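Long-range contacts in Can2 (Sulfobacillus thermosulfidooxidans, PDB 7BDV), which binds the signalling molecule cyclic tetra-adenylate and acts as a dual-specificity nuclease that potentiates type III CRISPR defence: residues K144-C149 against N285-I290; Y150-D155 against T316-G321; E307-I312 against K340-N345; K325-S330 against H358-W363. All coordinates share one frame; numbering follows the deposited sequence.

In the fold
Interactions 1 and 2 lie about 7 Å apart, centre to centre, and join the CARF and nuclease parts of the chain; their nearest atoms come within about 5 Å and 4 Å of the bound cyclic tetra-adenylate. They are linked by a probable hydrogen bond of 2.5 Å from Tyr-146 OH to Ala-320 O. Helix 306-320 then runs to interaction 3, whose centre is about 18 Å from that of interaction 2, at the dimer interface. Interaction 4 packs helix 356-365 on the other face of the sheet, where strand 325-329 neighbours strand 286-291 of interaction 1. Ile-312 of interaction 3 packs on Ser-326 and Phe-328, while Lys-325 and Met-327 of the same strand turn to helix 356-365.

Interaction 1. Residues K144-C149 against N285-I290; sequences KQYLAC and NKLHVI
Tyr-146 lays its ring against Leu-287 where the CARF part of the chain meets the sheet of the nuclease domain, which belongs to the PD-(D/E)XK clan. Helix 143-148 crosses the start of strand 286-291 almost at a right angle, the short axes 9.7 Å apart and at 94°. With its CG anti to the backbone N (chi1 -172°), the tyrosine leans out from the helix toward the strand. Leu-287 CB sits over one ring face, 3.8 Å from the centroid and 19° off the normal, a CH-pi contact displaced toward the CZ side. At the ring edge, near its plane, Asn-285 O approaches CE2 to 3.5 Å. Beside the ring, Leu-147 CD2 touches Leu-287 CD2 at 4.1 Å, the two side chains at about a right angle.

One layer out, the probable hydrogen bond from Tyr-146 OH to Ala-320 O, at the end of helix 306-320, holds the phenol's far end. The turn and the first strand residue are tied to the CARF part: Asn-285 ND2 bonds to Gln-124 OE1 and Gly-138 O, and Lys-286 NZ to Ser-121 O. On the strand itself, His-288 ND1 donates to Lys-286 O at 2.9 Å, meeting that oxygen from above the carbonyl plane.

Interaction 2. Residues Y150-D155 against T316-G321; sequences YGFKAD and TNRVAG
This contact forms part of the cyclic tetra-adenylate site, where Tyr-150 packs on an adenine base of the ligand and on the end of helix 306-320. Set opposite its carbonyl carbon (chi1 -68°), the tyrosine ring lays one face against the peptide between Ala-320 and Gly-321. Gly-321, with positive phi, leaves the helix here; having no side chain, it lets Tyr-150 OH come to 3.5 Å from its CA. Tyr-150 OH is hydrogen-bonded to His-21 ND1 and to a water 3.0 Å from Tyr-150 OH. That water donates a weak bond of 3.4 Å to Ala-320 O. Nearer the ring's root, Val-319 O is 3.6 Å from Tyr-150 CD2.

Gly-151 is the C-prime residue of a Schellman motif that ends helix 143-148, and the turn carries Phe-152 over to Val-319. Val-319 CG2 stands above the middle of the Phe-152 ring, 4.0 Å from its centroid and 12° off the normal, a CH-pi contact. Arg-318 reaches outward to a salt bridge with Asp-313 of the second subunit.

Phe-152 and Val-319 both also touch Leu-147 of helix 143-148 and Ile-268 of strand 262-269, with which strand 153-154 pairs antiparallel through Lys-153 and Ser-269.

Interaction 3. Residues E307-I312 against K340-N345; sequences ETIYKI and KRCLNN
Arg-341 reaches from helix 336-344 toward Ile-309 and Tyr-310 of helix 306-320. The aliphatic part of its chain touches first, Arg-341 CG lying 3.8 Å from Ile-309 CG2. A bend at chi3 (-62°) then turns the guanidinium across the hydroxyl end of Tyr-310. Tyr-310 OH sits 3.6 Å from Arg-341 CZ, over the centre of one guanidinium face, while Arg-341 NH1 comes to 3.7 Å from Tyr-310 CE1 at the ring edge. Ring and guanidinium planes are 56° apart, so the two are not stacked. Arg-341 NE is buried here without a polar partner, whereas NH1 is hydrogen-bonded to Asn-275 OD1 of the second subunit.

Next comes Cys-342, whose SG packs 3.7 Å from Ile-309 CD1; the two also share Ile-347 of the sheet. The helices run side by side, their short axes 10.5 Å apart and within 9° of parallel, as expected of two successive beta-alpha-beta crossovers: helix 306-320 links the parallel strands 286-291 and 325-329, and helix 336-344 links 325-329 to 347-350.

At Asn-345, the first residue past the helix, ND2 lies 4.1 Å from Ile-309 CG2, the same branch that meets Arg-341, and the side chain also packs on Ser-314 of the second subunit.

Interaction 4. Residues K325-S330 against H358-W363; sequences KSMFAS and HQLIKW
Lys-325 and Met-327 hold the indole of Trp-363 between them, one on each face. The lysine chain runs out along one face of the indole, and a turn at chi3 sets NZ by Trp-363 O, in a hydrogen bond of 2.6 Å from Lys-325 NZ. The same ammonium lies over the five-membered ring, 5.0 Å from its centroid and 18° off the normal, a cation-pi contact at long range; His-288 NE2 is a further partner of NZ.

Ser-326 turns its side chain away and takes part through its backbone. A water in the indole plane accepts from Ser-326 N and from Trp-363 NE1, at 3.2 Å each, and so satisfies both N-H groups.

Selenomethionine Met-327 occupies the other face. Its CB stands 3.8 Å from the centroid of the six-membered ring, a CH-pi contact 13° off the normal. SE lies obliquely, 4.5 Å from the centroid of that six-membered ring, a Met-aromatic contact, and also meets Leu-360 CD2 at 3.5 Å. A bend at chi3 (-92°) brings CE to 3.9 Å from Gln-359 O.

Strand 325-329 and helix 356-365 run antiparallel, with helices 306-320 and 336-344 on the far side of the sheet, giving the alpha/beta/alpha layering typical of PD-(D/E)XK nucleases.

Interaction 1. Residues K144-C149 against N285-I290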
loop_
_atom_site.group_PDB
_atom_site.type_symbol
_atom_site.label_atom_id
_atom_site.label_comp_id
_atom_site.label_asym_id
_atom_site.label_seq_id
_atom_site.Cartn_x
_atom_site.Cartn_y
_atom_site.Cartn_z
ATOM N N LYS A 144 18.513 -7.895 -7.020
ATOM C CA LYS A 144 18.621 -7.033 -8.217
ATOM C C LYS A 144 17.424 -7.306 -9.152
ATOM O O LYS A 144 16.803 -6.314 -9.637
ATOM C CB LYS A 144 19.952 -7.283 -8.925
ATOM C CG LYS A 144 20.204 -6.421 -10.152
ATOM C CD LYS A 144 21.454 -6.842 -10.935
ATOM N N GLN A 145 17.124 -8.582 -9.415
ATOM C CA GLN A 145 16.060 -9.004 -10.346
ATOM C C GLN A 145 14.696 -8.634 -9.743
ATOM O O GLN A 145 13.813 -8.200 -10.463
ATOM C CB GLN A 145 16.149 -10.514 -10.555
ATOM C CG GLN A 145 17.433 -10.944 -11.279
ATOM C CD GLN A 145 17.576 -12.444 -11.340
ATOM O OE1 GLN A 145 17.189 -13.185 -10.424
ATOM N NE2 GLN A 145 18.175 -12.890 -12.431
ATOM N N TYR A 146 14.530 -8.862 -8.457
ATOM C CA TYR A 146 13.246 -8.594 -7.767
ATOM C C TYR A 146 12.944 -7.109 -7.949
ATOM O O TYR A 146 11.866 -6.784 -8.483
ATOM C CB TYR A 146 13.328 -9.058 -6.312
ATOM C CG TYR A 146 12.009 -8.991 -5.601
ATOM C CD1 TYR A 146 11.422 -7.770 -5.298
ATOM C CD2 TYR A 146 11.372 -10.147 -5.205
ATOM C CE1 TYR A 146 10.198 -7.716 -4.638
ATOM C CE2 TYR A 146 10.155 -10.115 -4.535
ATOM C CZ TYR A 146 9.569 -8.892 -4.252
ATOM O OH TYR A 146 8.386 -8.863 -3.574
ATOM N N LEU A 147 13.876 -6.236 -7.575
ATOM C CA LEU A 147 13.709 -4.758 -7.641
ATOM C C LEU A 147 13.463 -4.313 -9.083
ATOM O O LEU A 147 12.600 -3.432 -9.266
ATOM C CB LEU A 147 14.920 -4.063 -7.036
ATOM C CG LEU A 147 15.089 -4.218 -5.523
ATOM C CD1 LEU A 147 16.358 -3.546 -5.089
ATOM C CD2 LEU A 147 13.912 -3.657 -4.747
ATOM N N ALA A 148 14.143 -4.920 -10.064
ATOM C CA ALA A 148 13.943 -4.625 -11.506
ATOM C C ALA A 148 12.474 -4.817 -11.915
ATOM O O ALA A 148 11.972 -4.038 -12.720
ATOM C CB ALA A 148 14.839 -5.505 -12.358
ATOM N N CYS A 149 11.775 -5.813 -11.383
ATOM C CA CYS A 149 10.356 -6.058 -11.732
ATOM C C CYS A 149 9.481 -4.873 -11.334
ATOM O O CYS A 149 8.387 -4.725 -11.952
ATOM C CB CYS A 149 9.805 -7.300 -11.037
ATOM S SG CYS A 149 10.558 -8.841 -11.598
ATOM N N ASN A 285 11.657 -16.332 -2.437
ATOM C CA ASN A 285 11.369 -15.428 -3.578
ATOM C C ASN A 285 10.514 -14.226 -3.160
ATOM O O ASN A 285 9.958 -13.601 -4.041
ATOM C CB ASN A 285 10.670 -16.187 -4.701
ATOM C CG ASN A 285 11.552 -17.300 -5.212
ATOM O OD1 ASN A 285 12.719 -17.052 -5.516
ATOM N ND2 ASN A 285 11.037 -18.523 -5.235
ATOM N N LYS A 286 10.449 -13.903 -1.875
ATOM C CA LYS A 286 9.714 -12.715 -1.369
ATOM C C LYS A 286 10.702 -11.750 -0.725
ATOM O O LYS A 286 11.564 -12.242 0.069
ATOM C CB LYS A 286 8.673 -13.156 -0.344
ATOM C CG LYS A 286 7.521 -13.972 -0.893
ATOM C CD LYS A 286 6.506 -14.259 0.205
ATOM C CE LYS A 286 5.523 -15.358 -0.121
ATOM N NZ LYS A 286 6.115 -16.689 0.171
ATOM N N LEU A 287 10.602 -10.457 -1.047
ATOM C CA LEU A 287 11.484 -9.447 -0.437
ATOM C C LEU A 287 10.976 -9.141 0.971
ATOM O O LEU A 287 9.776 -8.895 1.140
ATOM C CB LEU A 287 11.574 -8.211 -1.311
ATOM C CG LEU A 287 12.682 -7.253 -0.925
ATOM C CD1 LEU A 287 14.042 -7.869 -1.196
ATOM C CD2 LEU A 287 12.539 -5.957 -1.685
ATOM N N HIS A 288 11.885 -9.212 1.928
ATOM C CA HIS A 288 11.663 -8.942 3.367
ATOM C C HIS A 288 12.394 -7.646 3.696
ATOM O O HIS A 288 13.599 -7.552 3.414
ATOM C CB HIS A 288 12.155 -10.123 4.191
ATOM C CG HIS A 288 11.365 -11.375 4.092
ATOM N ND1 HIS A 288 11.315 -12.125 2.937
ATOM C CD2 HIS A 288 10.651 -12.060 5.019
ATOM C CE1 HIS A 288 10.562 -13.192 3.142
ATOM N NE2 HIS A 288 10.136 -13.173 4.419
ATOM N N VAL A 289 11.677 -6.672 4.257
ATOM C CA VAL A 289 12.221 -5.360 4.684
ATOM C C VAL A 289 12.016 -5.231 6.199
ATOM O O VAL A 289 10.857 -5.389 6.666
ATOM C CB VAL A 289 11.547 -4.235 3.879
ATOM C CG1 VAL A 289 12.037 -2.851 4.270
ATOM C CG2 VAL A 289 11.703 -4.467 2.372
ATOM N N ILE A 290 13.084 -4.974 6.948
ATOM C CA ILE A 290 13.018 -4.624 8.405
ATOM C C ILE A 290 13.354 -3.137 8.567
ATOM O O ILE A 290 14.380 -2.694 8.008
ATOM C CB ILE A 290 13.951 -5.506 9.241
ATOM C CG1 ILE A 290 13.686 -6.986 8.998
ATOM C CG2 ILE A 290 13.861 -5.150 10.723
ATOM C CD1 ILE A 290 14.769 -7.873 9.486
#

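Interaction 2. Residues Y150-D155 against T316-G321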
loop_
_atom_site.group_PDB
_atom_site.type_symbol
_atom_site.label_atom_id
_atom_site.label_comp_id
_atom_site.label_asym_id
_atom_site.label_seq_id
_atom_site.Cartn_x
_atom_site.Cartn_y
_atom_site.Cartn_z
ATOM N N TYR A 150 9.918 -4.060 -10.369
ATOM C CA TYR A 150 9.167 -2.869 -9.864
ATOM C C TYR A 150 9.868 -1.575 -10.307
ATOM O O TYR A 150 9.497 -0.499 -9.855
ATOM C CB TYR A 150 9.022 -2.996 -8.344
ATOM C CG TYR A 150 8.123 -4.132 -7.947
ATOM C CD1 TYR A 150 6.752 -3.984 -8.025
ATOM C CD2 TYR A 150 8.624 -5.365 -7.551
ATOM C CE1 TYR A 150 5.901 -5.033 -7.721
ATOM C CE2 TYR A 150 7.781 -6.408 -7.192
ATOM C CZ TYR A 150 6.412 -6.239 -7.291
ATOM O OH TYR A 150 5.546 -7.249 -6.986
ATOM N N GLY A 151 10.815 -1.674 -11.241
ATOM C CA GLY A 151 11.477 -0.501 -11.842
ATOM C C GLY A 151 12.541 0.124 -10.943
ATOM O O GLY A 151 12.895 1.303 -11.154
ATOM N N PHE A 152 13.003 -0.584 -9.906
ATOM C CA PHE A 152 13.994 -0.067 -8.936
ATOM C C PHE A 152 15.375 -0.672 -9.209
ATOM O O PHE A 152 15.469 -1.804 -9.667
ATOM C CB PHE A 152 13.546 -0.364 -7.506
ATOM C CG PHE A 152 12.490 0.619 -7.063
ATOM C CD1 PHE A 152 12.847 1.863 -6.583
ATOM C CD2 PHE A 152 11.147 0.325 -7.196
ATOM C CE1 PHE A 152 11.885 2.779 -6.189
ATOM C CE2 PHE A 152 10.176 1.244 -6.813
ATOM C CZ PHE A 152 10.543 2.471 -6.323
ATOM N N LYS A 153 16.418 0.053 -8.836
ATOM C CA LYS A 153 17.828 -0.409 -8.824
ATOM C C LYS A 153 18.394 -0.126 -7.432
ATOM O O LYS A 153 17.831 0.794 -6.742
ATOM C CB LYS A 153 18.582 0.307 -9.936
ATOM C CG LYS A 153 19.964 -0.257 -10.196
ATOM N N ALA A 154 19.349 -0.942 -6.979
ATOM C CA ALA A 154 20.090 -0.721 -5.706
ATOM C C ALA A 154 21.329 0.125 -6.008
ATOM O O ALA A 154 22.049 -0.244 -6.966
ATOM C CB ALA A 154 20.457 -2.015 -5.038
ATOM N N ASP A 155 21.563 1.190 -5.226
ATOM C CA ASP A 155 22.481 2.313 -5.572
ATOM C C ASP A 155 23.806 2.143 -4.826
ATOM O O ASP A 155 23.838 1.311 -3.906
ATOM N N THR A 316 7.274 -0.089 1.141
ATOM C CA THR A 316 7.377 -1.551 0.950
ATOM C C THR A 316 6.388 -2.005 -0.122
ATOM O O THR A 316 6.743 -2.896 -0.900
ATOM C CB THR A 316 7.287 -2.337 2.260
ATOM O OG1 THR A 316 5.934 -2.334 2.714
ATOM C CG2 THR A 316 8.269 -1.804 3.279
ATOM N N ASN A 317 5.206 -1.405 -0.168
ATOM C CA ASN A 317 4.189 -1.713 -1.194
ATOM C C ASN A 317 4.714 -1.299 -2.580
ATOM O O ASN A 317 4.492 -2.057 -3.529
ATOM C CB ASN A 317 2.829 -1.115 -0.821
ATOM C CG ASN A 317 2.098 -1.940 0.226
ATOM N N ARG A 318 5.396 -0.160 -2.707
ATOM C CA ARG A 318 5.937 0.308 -4.012
ATOM C C ARG A 318 7.164 -0.535 -4.425
ATOM O O ARG A 318 7.260 -0.890 -5.617
ATOM C CB ARG A 318 6.233 1.809 -3.930
ATOM C CG ARG A 318 6.191 2.565 -5.255
ATOM C CD ARG A 318 4.797 2.790 -5.809
ATOM N NE ARG A 318 3.865 3.358 -4.833
ATOM C CZ ARG A 318 2.551 3.487 -5.025
ATOM N NH1 ARG A 318 1.987 3.080 -6.153
ATOM N NH2 ARG A 318 1.799 4.030 -4.085
ATOM N N VAL A 319 8.038 -0.901 -3.490
ATOM C CA VAL A 319 9.385 -1.479 -3.798
ATOM C C VAL A 319 9.289 -2.998 -3.923
ATOM O O VAL A 319 10.032 -3.570 -4.736
ATOM C CB VAL A 319 10.395 -1.073 -2.711
ATOM C CG1 VAL A 319 11.608 -1.996 -2.620
ATOM C CG2 VAL A 319 10.781 0.389 -2.904
ATOM N N ALA A 320 8.452 -3.619 -3.090
ATOM C CA ALA A 320 8.379 -5.068 -2.872
ATOM C C ALA A 320 7.038 -5.632 -3.370
ATOM O O ALA A 320 6.912 -6.850 -3.388
ATOM C CB ALA A 320 8.591 -5.347 -1.402
ATOM N N GLY A 321 6.078 -4.782 -3.753
ATOM C CA GLY A 321 4.770 -5.217 -4.259
ATOM C C GLY A 321 3.927 -5.862 -3.169
ATOM O O GLY A 321 4.320 -5.816 -2.023
HETATM O O HOH W 1 4.669 -9.004 -4.684
#

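Interaction 3. Residues E307-I312 against K340-N345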
loop_
_atom_site.group_PDB
_atom_site.type_symbol
_atom_site.label_atom_id
_atom_site.label_comp_id
_atom_site.label_asym_id
_atom_site.label_seq_id
_atom_site.Cartn_x
_atom_site.Cartn_y
_atom_site.Cartn_z
ATOM N N GLU A 307 4.474 7.994 12.189
ATOM C CA GLU A 307 5.016 8.465 10.923
ATOM C C GLU A 307 5.851 7.345 10.268
ATOM O O GLU A 307 5.786 7.204 9.047
ATOM C CB GLU A 307 5.817 9.759 11.123
ATOM N N THR A 308 6.584 6.551 11.049
ATOM C CA THR A 308 7.462 5.452 10.557
ATOM C C THR A 308 6.591 4.328 9.979
ATOM O O THR A 308 6.953 3.751 8.918
ATOM C CB THR A 308 8.396 4.960 11.671
ATOM N N ILE A 309 5.466 4.017 10.633
ATOM C CA ILE A 309 4.564 2.939 10.149
ATOM C C ILE A 309 4.018 3.290 8.751
ATOM O O ILE A 309 3.967 2.386 7.897
ATOM C CB ILE A 309 3.438 2.655 11.158
ATOM C CG1 ILE A 309 4.006 2.136 12.483
ATOM C CG2 ILE A 309 2.427 1.700 10.545
ATOM C CD1 ILE A 309 3.019 2.187 13.645
ATOM N N TYR A 310 3.606 4.537 8.530
ATOM C CA TYR A 310 3.046 5.020 7.242
ATOM C C TYR A 310 4.127 4.924 6.160
ATOM O O TYR A 310 3.825 4.543 5.039
ATOM C CB TYR A 310 2.585 6.470 7.317
ATOM C CG TYR A 310 1.365 6.743 8.159
ATOM C CD1 TYR A 310 0.230 5.962 8.070
ATOM C CD2 TYR A 310 1.337 7.833 9.007
ATOM C CE1 TYR A 310 -0.903 6.256 8.807
ATOM C CE2 TYR A 310 0.212 8.136 9.755
ATOM C CZ TYR A 310 -0.901 7.323 9.683
ATOM O OH TYR A 310 -2.005 7.592 10.437
ATOM N N LYS A 311 5.352 5.290 6.490
ATOM C CA LYS A 311 6.488 5.223 5.534
ATOM C C LYS A 311 6.726 3.751 5.171
ATOM O O LYS A 311 6.745 3.455 3.959
ATOM C CB LYS A 311 7.718 5.912 6.133
ATOM C CG LYS A 311 8.932 5.952 5.211
ATOM C CD LYS A 311 10.260 5.968 5.930
ATOM C CE LYS A 311 11.349 6.597 5.090
ATOM N NZ LYS A 311 11.318 8.076 5.178
ATOM N N ILE A 312 6.834 2.855 6.163
ATOM C CA ILE A 312 7.035 1.385 5.940
ATOM C C ILE A 312 5.944 0.885 4.985
ATOM O O ILE A 312 6.265 0.194 3.966
ATOM C CB ILE A 312 7.001 0.592 7.270
ATOM C CG1 ILE A 312 8.191 0.846 8.191
ATOM C CG2 ILE A 312 6.866 -0.887 7.001
ATOM C CD1 ILE A 312 8.022 0.213 9.585
ATOM N N LYS A 340 -1.559 -1.937 16.675
ATOM C CA LYS A 340 -2.827 -2.189 15.954
ATOM C C LYS A 340 -2.701 -1.699 14.499
ATOM O O LYS A 340 -3.204 -2.405 13.598
ATOM C CB LYS A 340 -3.997 -1.565 16.721
ATOM C CG LYS A 340 -4.539 -2.447 17.849
ATOM C CD LYS A 340 -5.287 -1.696 18.963
ATOM N N ARG A 341 -2.052 -0.560 14.247
ATOM C CA ARG A 341 -1.894 -0.046 12.859
ATOM C C ARG A 341 -0.999 -1.018 12.076
ATOM O O ARG A 341 -1.341 -1.352 10.904
ATOM C CB ARG A 341 -1.360 1.389 12.823
ATOM C CG ARG A 341 -1.295 1.945 11.402
ATOM C CD ARG A 341 -1.176 3.452 11.356
ATOM N NE ARG A 341 -2.322 4.131 11.950
ATOM C CZ ARG A 341 -3.458 4.455 11.327
ATOM N NH1 ARG A 341 -3.651 4.165 10.048
ATOM N NH2 ARG A 341 -4.406 5.076 12.005
ATOM N N CYS A 342 0.085 -1.487 12.692
ATOM C CA CYS A 342 0.982 -2.500 12.093
ATOM C C CYS A 342 0.196 -3.752 11.698
ATOM O O CYS A 342 0.332 -4.198 10.534
ATOM C CB CYS A 342 2.121 -2.848 13.040
ATOM S SG CYS A 342 3.320 -1.513 13.160
ATOM N N LEU A 343 -0.604 -4.306 12.613
ATOM C CA LEU A 343 -1.458 -5.495 12.327
ATOM C C LEU A 343 -2.370 -5.176 11.136
ATOM O O LEU A 343 -2.428 -5.981 10.198
ATOM C CB LEU A 343 -2.279 -5.885 13.566
ATOM C CG LEU A 343 -3.242 -7.057 13.365
ATOM C CD1 LEU A 343 -2.460 -8.333 13.065
ATOM C CD2 LEU A 343 -4.156 -7.240 14.576
ATOM N N ASN A 344 -3.048 -4.031 11.177
ATOM C CA ASN A 344 -3.968 -3.585 10.105
ATOM C C ASN A 344 -3.229 -3.504 8.749
ATOM O O ASN A 344 -3.858 -3.764 7.723
ATOM C CB ASN A 344 -4.580 -2.233 10.460
ATOM C CG ASN A 344 -5.700 -1.864 9.516
ATOM O OD1 ASN A 344 -6.714 -2.555 9.488
ATOM N ND2 ASN A 344 -5.515 -0.812 8.731
ATOM N N ASN A 345 -1.940 -3.153 8.749
ATOM C CA ASN A 345 -1.156 -2.863 7.516
ATOM C C ASN A 345 -0.305 -4.073 7.103
ATOM O O ASN A 345 0.539 -3.908 6.205
ATOM C CB ASN A 345 -0.279 -1.625 7.717
ATOM C CG ASN A 345 -1.073 -0.335 7.714
ATOM O OD1 ASN A 345 -2.308 -0.336 7.750
ATOM N ND2 ASN A 345 -0.365 0.775 7.675
#

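Interaction 4. Residues K325-S330 against H358-W363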
loop_
_atom_site.group_PDB
_atom_site.type_symbol
_atom_site.label_atom_id
_atom_site.label_comp_id
_atom_site.label_asym_id
_atom_site.label_seq_id
_atom_site.Cartn_x
_atom_site.Cartn_y
_atom_site.Cartn_z
ATOM N N LYS A 325 7.120 -8.356 2.236
ATOM C CA LYS A 325 6.880 -8.522 3.694
ATOM C C LYS A 325 7.709 -7.492 4.449
ATOM O O LYS A 325 8.891 -7.322 4.125
ATOM C CB LYS A 325 7.211 -9.954 4.120
ATOM C CG LYS A 325 6.209 -10.976 3.622
ATOM C CD LYS A 325 6.650 -12.384 3.725
ATOM C CE LYS A 325 6.619 -12.896 5.149
ATOM N NZ LYS A 325 7.252 -14.237 5.186
ATOM N N SER A 326 7.098 -6.823 5.421
ATOM C CA SER A 326 7.689 -5.696 6.177
ATOM C C SER A 326 7.592 -5.996 7.667
ATOM O O SER A 326 6.621 -6.585 8.138
ATOM C CB SER A 326 7.033 -4.406 5.798
ATOM O OG SER A 326 5.637 -4.469 6.063
HETATM N N MSE A 327 8.635 -5.639 8.411
HETATM C CA MSE A 327 8.630 -5.787 9.859
HETATM C C MSE A 327 9.135 -4.499 10.485
HETATM O O MSE A 327 10.026 -3.850 9.935
HETATM C CB MSE A 327 9.528 -6.934 10.315
HETATM C CG MSE A 327 9.812 -6.894 11.811
HETATM SE SE MSE A 327 10.776 -8.455 12.382
HETATM C CE MSE A 327 9.376 -9.738 12.925
ATOM N N PHE A 328 8.551 -4.152 11.633
ATOM C CA PHE A 328 9.016 -3.025 12.419
ATOM C C PHE A 328 9.565 -3.571 13.730
ATOM O O PHE A 328 8.806 -4.145 14.536
ATOM C CB PHE A 328 7.887 -2.002 12.578
ATOM C CG PHE A 328 8.229 -0.786 13.399
ATOM C CD1 PHE A 328 9.522 -0.290 13.444
ATOM C CD2 PHE A 328 7.246 -0.100 14.100
ATOM C CE1 PHE A 328 9.831 0.837 14.183
ATOM C CE2 PHE A 328 7.558 1.041 14.833
ATOM C CZ PHE A 328 8.845 1.501 14.871
ATOM N N ALA A 329 10.871 -3.450 13.920
ATOM C CA ALA A 329 11.617 -3.951 15.098
ATOM C C ALA A 329 12.096 -2.759 15.919
ATOM O O ALA A 329 12.633 -1.803 15.320
ATOM C CB ALA A 329 12.778 -4.826 14.646
ATOM N N SER A 330 11.898 -2.814 17.233
ATOM C CA SER A 330 12.204 -1.736 18.213
ATOM C C SER A 330 12.750 -2.349 19.509
ATOM O O SER A 330 12.285 -3.449 19.900
ATOM C CB SER A 330 10.955 -0.933 18.481
ATOM O OG SER A 330 11.200 0.145 19.341
ATOM N N HIS A 358 12.708 -15.526 17.678
ATOM C CA HIS A 358 11.507 -16.360 17.487
ATOM C C HIS A 358 10.532 -15.697 16.511
ATOM O O HIS A 358 9.942 -16.437 15.653
ATOM C CB HIS A 358 10.847 -16.639 18.842
ATOM C CG HIS A 358 9.642 -17.474 18.685
ATOM N ND1 HIS A 358 8.376 -16.929 18.721
ATOM C CD2 HIS A 358 9.516 -18.808 18.472
ATOM C CE1 HIS A 358 7.496 -17.905 18.553
ATOM N NE2 HIS A 358 8.173 -19.085 18.412
ATOM N N GLN A 359 10.340 -14.384 16.629
ATOM C CA GLN A 359 9.427 -13.598 15.767
ATOM C C GLN A 359 9.963 -13.557 14.326
ATOM O O GLN A 359 9.185 -13.650 13.412
ATOM C CB GLN A 359 9.226 -12.202 16.361
ATOM C CG GLN A 359 8.407 -12.252 17.639
ATOM C CD GLN A 359 8.028 -10.887 18.134
ATOM O OE1 GLN A 359 8.865 -10.110 18.581
ATOM N NE2 GLN A 359 6.732 -10.628 18.111
ATOM N N LEU A 360 11.267 -13.424 14.142
ATOM C CA LEU A 360 11.875 -13.410 12.788
ATOM C C LEU A 360 11.599 -14.753 12.111
ATOM O O LEU A 360 11.176 -14.739 10.934
ATOM C CB LEU A 360 13.373 -13.119 12.915
ATOM C CG LEU A 360 13.741 -11.663 13.133
ATOM C CD1 LEU A 360 15.241 -11.519 13.335
ATOM C CD2 LEU A 360 13.349 -10.834 11.938
ATOM N N ILE A 361 11.764 -15.866 12.828
ATOM C CA ILE A 361 11.533 -17.242 12.293
ATOM C C ILE A 361 10.041 -17.378 11.931
ATOM O O ILE A 361 9.733 -17.851 10.780
ATOM C CB ILE A 361 12.027 -18.321 13.270
ATOM C CG1 ILE A 361 13.554 -18.284 13.442
ATOM C CG2 ILE A 361 11.556 -19.712 12.851
ATOM C CD1 ILE A 361 14.346 -18.611 12.196
ATOM N N LYS A 362 9.137 -16.937 12.810
ATOM C CA LYS A 362 7.675 -16.981 12.537
ATOM C C LYS A 362 7.366 -16.190 11.248
ATOM O O LYS A 362 6.709 -16.708 10.355
ATOM C CB LYS A 362 6.901 -16.408 13.729
ATOM C CG LYS A 362 5.538 -17.039 13.972
ATOM C CD LYS A 362 5.048 -16.879 15.417
ATOM C CE LYS A 362 3.566 -17.148 15.594
ATOM N N TRP A 363 7.825 -14.948 11.183
ATOM C CA TRP A 363 7.592 -13.991 10.079
ATOM C C TRP A 363 8.068 -14.610 8.764
ATOM O O TRP A 363 7.280 -14.606 7.809
ATOM C CB TRP A 363 8.332 -12.697 10.406
ATOM C CG TRP A 363 8.241 -11.626 9.372
ATOM C CD1 TRP A 363 7.107 -11.129 8.798
ATOM C CD2 TRP A 363 9.338 -10.852 8.867
ATOM N NE1 TRP A 363 7.441 -10.137 7.917
ATOM C CE2 TRP A 363 8.794 -9.930 7.963
ATOM C CE3 TRP A 363 10.721 -10.852 9.092
ATOM C CZ2 TRP A 363 9.587 -9.031 7.268
ATOM C CZ3 TRP A 363 11.514 -9.958 8.401
ATOM C CH2 TRP A 363 10.948 -9.067 7.490
HETATM O O HOH W 2 4.836 -8.858 6.503
#